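Local structure of 3-keto-5-aminohexanoate cleavage protein (Archaeoglobus fulgidus, 3LOT) at residues 117-127 / 141-152. The protein probably cleaves beta-keto acids such as 3-keto-5-aminohexanoate, as a zinc-dependent enzyme with a TIM-barrel fold. Numbering follows the deposited sequence.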
loop_
_atom_site.group_PDB
_atom_site.type_symbol
_atom_site.label_atom_id
_atom_site.label_comp_id
_atom_site.label_asym_id
_atom_site.label_seq_id
_atom_site.Cartn_x
_atom_site.Cartn_y
_atom_site.Cartn_z
ATOM N N GLY D 117 17.592 -3.358 15.759
ATOM C CA GLY D 117 17.328 -2.101 16.476
ATOM C C GLY D 117 16.984 -2.288 17.931
ATOM O O GLY D 117 16.664 -3.399 18.338
ATOM N N SER D 118 17.056 -1.207 18.712
ATOM C CA SER D 118 16.649 -1.230 20.101
ATOM C C SER D 118 15.124 -1.127 20.133
ATOM O O SER D 118 14.522 -0.430 19.317
ATOM C CB SER D 118 17.269 -0.085 20.881
ATOM O OG SER D 118 18.643 -0.215 20.896
HETATM N N MSE D 119 14.474 -1.846 21.047
HETATM C CA MSE D 119 13.001 -1.836 21.052
HETATM C C MSE D 119 12.490 -2.296 22.400
HETATM O O MSE D 119 13.176 -3.009 23.106
HETATM C CB MSE D 119 12.466 -2.782 19.941
HETATM C CG MSE D 119 12.794 -4.239 20.142
HETATM SE SE MSE D 119 12.421 -5.423 18.651
HETATM C CE MSE D 119 10.471 -5.466 18.796
ATOM N N ASN D 120 11.244 -1.956 22.715
ATOM C CA ASN D 120 10.505 -2.686 23.751
ATOM C C ASN D 120 10.262 -4.062 23.190
ATOM O O ASN D 120 10.152 -4.241 21.988
ATOM C CB ASN D 120 9.190 -1.998 24.097
ATOM C CG ASN D 120 9.399 -0.615 24.708
ATOM O OD1 ASN D 120 10.488 -0.298 25.192
ATOM N ND2 ASN D 120 8.349 0.189 24.735
ATOM N N PHE D 121 10.210 -5.033 24.067
ATOM C CA PHE D 121 9.964 -6.405 23.707
ATOM C C PHE D 121 9.338 -7.027 24.931
ATOM O O PHE D 121 10.035 -7.490 25.790
ATOM C CB PHE D 121 11.271 -7.095 23.317
ATOM C CG PHE D 121 11.067 -8.409 22.614
ATOM C CD1 PHE D 121 10.190 -9.373 23.124
ATOM C CD2 PHE D 121 11.769 -8.701 21.457
ATOM C CE1 PHE D 121 10.034 -10.599 22.470
ATOM C CE2 PHE D 121 11.596 -9.915 20.812
ATOM C CZ PHE D 121 10.743 -10.850 21.315
ATOM N N ALA D 122 7.997 -6.947 25.003
ATOM C CA ALA D 122 7.233 -7.164 26.219
ATOM C C ALA D 122 6.296 -8.357 26.108
ATOM O O ALA D 122 5.533 -8.467 25.149
ATOM C CB ALA D 122 6.433 -5.855 26.577
ATOM N N ILE D 123 6.414 -9.271 27.079
ATOM C CA ILE D 123 5.529 -10.434 27.244
ATOM C C ILE D 123 4.837 -10.512 28.588
ATOM O O ILE D 123 4.231 -11.515 28.926
ATOM C CB ILE D 123 6.291 -11.733 26.973
ATOM C CG1 ILE D 123 7.488 -11.933 27.954
ATOM C CG2 ILE D 123 6.718 -11.720 25.505
ATOM C CD1 ILE D 123 8.414 -13.095 27.526
ATOM N N HIS D 124 4.885 -9.432 29.357
ATOM C CA HIS D 124 4.141 -9.359 30.599
ATOM C C HIS D 124 2.648 -9.670 30.477
ATOM O O HIS D 124 2.096 -10.171 31.445
ATOM C CB HIS D 124 4.364 -8.036 31.352
ATOM C CG HIS D 124 3.879 -6.817 30.625
ATOM N ND1 HIS D 124 4.579 -6.246 29.583
ATOM C CD2 HIS D 124 2.770 -6.060 30.792
ATOM C CE1 HIS D 124 3.912 -5.204 29.131
ATOM N NE2 HIS D 124 2.818 -5.056 29.853
ATOM N N PRO D 125 1.994 -9.420 29.316
ATOM C CA PRO D 125 0.574 -9.815 29.213
ATOM C C PRO D 125 0.270 -11.341 29.359
ATOM O O PRO D 125 -0.857 -11.729 29.715
ATOM C CB PRO D 125 0.199 -9.323 27.815
ATOM C CG PRO D 125 1.103 -8.142 27.605
ATOM C CD PRO D 125 2.392 -8.618 28.138
ATOM N N LEU D 126 1.258 -12.188 29.086
ATOM C CA LEU D 126 1.140 -13.641 29.314
ATOM C C LEU D 126 0.810 -14.028 30.740
ATOM O O LEU D 126 0.298 -15.140 30.963
ATOM C CB LEU D 126 2.409 -14.373 28.888
ATOM C CG LEU D 126 2.674 -14.283 27.396
ATOM C CD1 LEU D 126 4.030 -14.896 27.009
ATOM C CD2 LEU D 126 1.497 -14.928 26.680
ATOM N N LEU D 127 1.083 -13.134 31.694
ATOM C CA LEU D 127 0.720 -13.331 33.088
ATOM C C LEU D 127 -0.794 -13.374 33.304
ATOM O O LEU D 127 -1.263 -13.851 34.337
ATOM C CB LEU D 127 1.336 -12.239 33.975
ATOM C CG LEU D 127 2.858 -12.297 34.159
ATOM C CD1 LEU D 127 3.351 -11.030 34.787
ATOM C CD2 LEU D 127 3.275 -13.508 35.004
ATOM N N TYR D 141 10.446 -13.392 35.208
ATOM C CA TYR D 141 10.928 -13.102 33.868
ATOM C C TYR D 141 9.898 -12.353 33.020
ATOM O O TYR D 141 10.195 -11.333 32.375
ATOM C CB TYR D 141 11.325 -14.408 33.179
ATOM C CG TYR D 141 11.587 -14.278 31.714
ATOM C CD1 TYR D 141 12.622 -13.472 31.234
ATOM C CD2 TYR D 141 10.805 -14.957 30.802
ATOM C CE1 TYR D 141 12.868 -13.356 29.863
ATOM C CE2 TYR D 141 11.031 -14.849 29.443
ATOM C CZ TYR D 141 12.057 -14.051 28.975
ATOM O OH TYR D 141 12.258 -13.960 27.612
ATOM N N LEU D 142 8.675 -12.849 33.022
ATOM C CA LEU D 142 7.644 -12.260 32.200
ATOM C C LEU D 142 7.357 -10.795 32.657
ATOM O O LEU D 142 7.272 -9.886 31.827
ATOM C CB LEU D 142 6.374 -13.126 32.255
ATOM C CG LEU D 142 6.455 -14.586 31.770
ATOM C CD1 LEU D 142 5.086 -15.231 32.002
ATOM C CD2 LEU D 142 6.879 -14.684 30.287
ATOM N N GLU D 143 7.225 -10.590 33.966
ATOM C CA GLU D 143 7.039 -9.248 34.529
ATOM C C GLU D 143 8.157 -8.280 34.192
ATOM O O GLU D 143 7.900 -7.110 33.875
ATOM C CB GLU D 143 6.918 -9.312 36.045
ATOM C CG GLU D 143 6.754 -7.948 36.725
ATOM C CD GLU D 143 5.619 -7.073 36.142
ATOM O OE1 GLU D 143 4.585 -7.606 35.648
ATOM O OE2 GLU D 143 5.800 -5.826 36.149
HETATM N N MSE D 144 9.398 -8.759 34.291
HETATM C CA MSE D 144 10.528 -7.902 34.030
HETATM C C MSE D 144 10.633 -7.408 32.622
HETATM O O MSE D 144 11.153 -6.307 32.416
HETATM C CB MSE D 144 11.820 -8.548 34.507
HETATM C CG MSE D 144 11.869 -8.404 36.014
HETATM SE SE MSE D 144 13.328 -9.330 36.820
HETATM C CE MSE D 144 12.922 -9.178 38.781
ATOM N N THR D 145 10.113 -8.154 31.647
ATOM C CA THR D 145 10.064 -7.613 30.262
ATOM C C THR D 145 9.235 -6.299 30.083
ATOM O O THR D 145 9.378 -5.577 29.044
ATOM C CB THR D 145 9.605 -8.688 29.232
ATOM O OG1 THR D 145 8.194 -8.987 29.392
ATOM C CG2 THR D 145 10.472 -9.974 29.409
ATOM N N ARG D 146 8.392 -5.972 31.064
ATOM C CA ARG D 146 7.639 -4.702 31.033
ATOM C C ARG D 146 8.590 -3.495 31.042
ATOM O O ARG D 146 8.228 -2.394 30.573
ATOM C CB ARG D 146 6.688 -4.614 32.211
ATOM C CG ARG D 146 5.606 -3.534 32.170
ATOM C CD ARG D 146 4.991 -3.283 33.567
ATOM N NE ARG D 146 4.319 -4.478 34.076
ATOM C CZ ARG D 146 3.029 -4.797 33.907
ATOM N NH1 ARG D 146 2.158 -3.973 33.315
ATOM N NH2 ARG D 146 2.576 -5.953 34.388
ATOM N N ASP D 147 9.785 -3.674 31.579
ATOM C CA ASP D 147 10.719 -2.568 31.676
ATOM C C ASP D 147 12.138 -2.923 31.232
ATOM O O ASP D 147 13.129 -2.385 31.792
ATOM C CB ASP D 147 10.723 -2.095 33.112
ATOM C CG ASP D 147 11.494 -0.780 33.324
ATOM O OD1 ASP D 147 11.406 0.198 32.529
ATOM O OD2 ASP D 147 12.136 -0.725 34.374
ATOM N N ILE D 148 12.265 -3.836 30.272
ATOM C CA ILE D 148 13.589 -4.145 29.742
ATOM C C ILE D 148 13.645 -3.799 28.252
ATOM O O ILE D 148 12.825 -4.251 27.486
ATOM C CB ILE D 148 14.012 -5.607 30.030
ATOM C CG1 ILE D 148 14.482 -5.698 31.477
ATOM C CG2 ILE D 148 15.159 -6.042 29.147
ATOM C CD1 ILE D 148 14.609 -7.100 32.062
ATOM N N VAL D 149 14.620 -2.987 27.864
ATOM C CA VAL D 149 14.829 -2.705 26.458
ATOM C C VAL D 149 15.642 -3.827 25.826
ATOM O O VAL D 149 16.678 -4.242 26.351
ATOM C CB VAL D 149 15.511 -1.329 26.281
ATOM C CG1 VAL D 149 16.075 -1.165 24.853
ATOM C CG2 VAL D 149 14.484 -0.195 26.606
ATOM N N PHE D 150 15.177 -4.312 24.684
ATOM C CA PHE D 150 15.987 -5.211 23.851
ATOM C C PHE D 150 16.894 -4.322 23.037
ATOM O O PHE D 150 16.454 -3.702 22.064
ATOM C CB PHE D 150 15.069 -6.008 22.944
ATOM C CG PHE D 150 15.740 -6.996 22.089
ATOM C CD1 PHE D 150 16.825 -7.739 22.539
ATOM C CD2 PHE D 150 15.248 -7.242 20.809
ATOM C CE1 PHE D 150 17.450 -8.679 21.697
ATOM C CE2 PHE D 150 15.839 -8.183 19.959
ATOM C CZ PHE D 150 16.956 -8.901 20.401
ATOM N N ARG D 151 18.153 -4.265 23.435
ATOM C CA ARG D 151 19.050 -3.198 23.034
ATOM C C ARG D 151 19.985 -3.598 21.872
ATOM O O ARG D 151 20.712 -4.598 21.959
ATOM C CB ARG D 151 19.879 -2.797 24.259
ATOM C CG ARG D 151 20.850 -1.620 24.041
ATOM C CD ARG D 151 22.014 -1.652 25.004
ATOM N NE ARG D 151 22.866 -0.485 24.768
ATOM C CZ ARG D 151 22.616 0.727 25.252
ATOM N NH1 ARG D 151 21.546 0.945 26.026
ATOM N NH2 ARG D 151 23.454 1.724 24.985
ATOM N N ASN D 152 19.980 -2.811 20.796
ATOM C CA ASN D 152 20.872 -3.061 19.671
ATOM C C ASN D 152 21.149 -1.713 19.008
ATOM O O ASN D 152 20.501 -1.352 18.029
ATOM C CB ASN D 152 20.271 -4.073 18.671
ATOM C CG ASN D 152 19.784 -5.380 19.348
ATOM O OD1 ASN D 152 20.570 -6.335 19.484
ATOM N ND2 ASN D 152 18.460 -5.445 19.735
HETATM O O HOH W 1 10.247 -4.405 26.922
HETATM O O HOH W 2 12.342 -7.365 27.132
#
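Phe150 and Met119 form the hydrogen-bonded pair of a short antiparallel strand pairing that closes the base of an excursion from the TIM barrel, after strand 111-115 and before helix 154-166, showing how cohesion can change along a loop. Here backbone hydrogen bonds are joined by an aromatic pair: the edge of Phe121 meets the face of Phe150, offset edge-to-face, planes at 89° and centroids 5.7 Å apart, while the selenium of selenomethionine Met119 lies at the rim of the Phe150 ring. The side chain of Phe121 lies about 8 Å from the zinc ion.

Farther on, Leu142 of helix 137-144 splits its branches, CD2 meeting Ile123 CD1 at 3.5 Å and CD1 meeting Leu127 CD2 at 3.9 Å. Thr145 OG1 accepts from Ile123 N at 2.9 Å and donates to Leu142 O. His124 presents one ring face to Arg146, whose CG sits 3.8 Å from the ring centroid. A bend at chi3 brings the guanidinium back over His124 CD2, its plane 44° from the ring, and side-on onto Glu143, while NH1 bridges to Glu158 of the second subunit. Replacing Arg146 by an alanine is likely to leave Glu143, and Glu158 of the second subunit, without this cationic mate and to uncover much of one His124 face. Water 1 accepts from Phe121 N at 2.9 Å and donates to Thr145 O and Ile148 O.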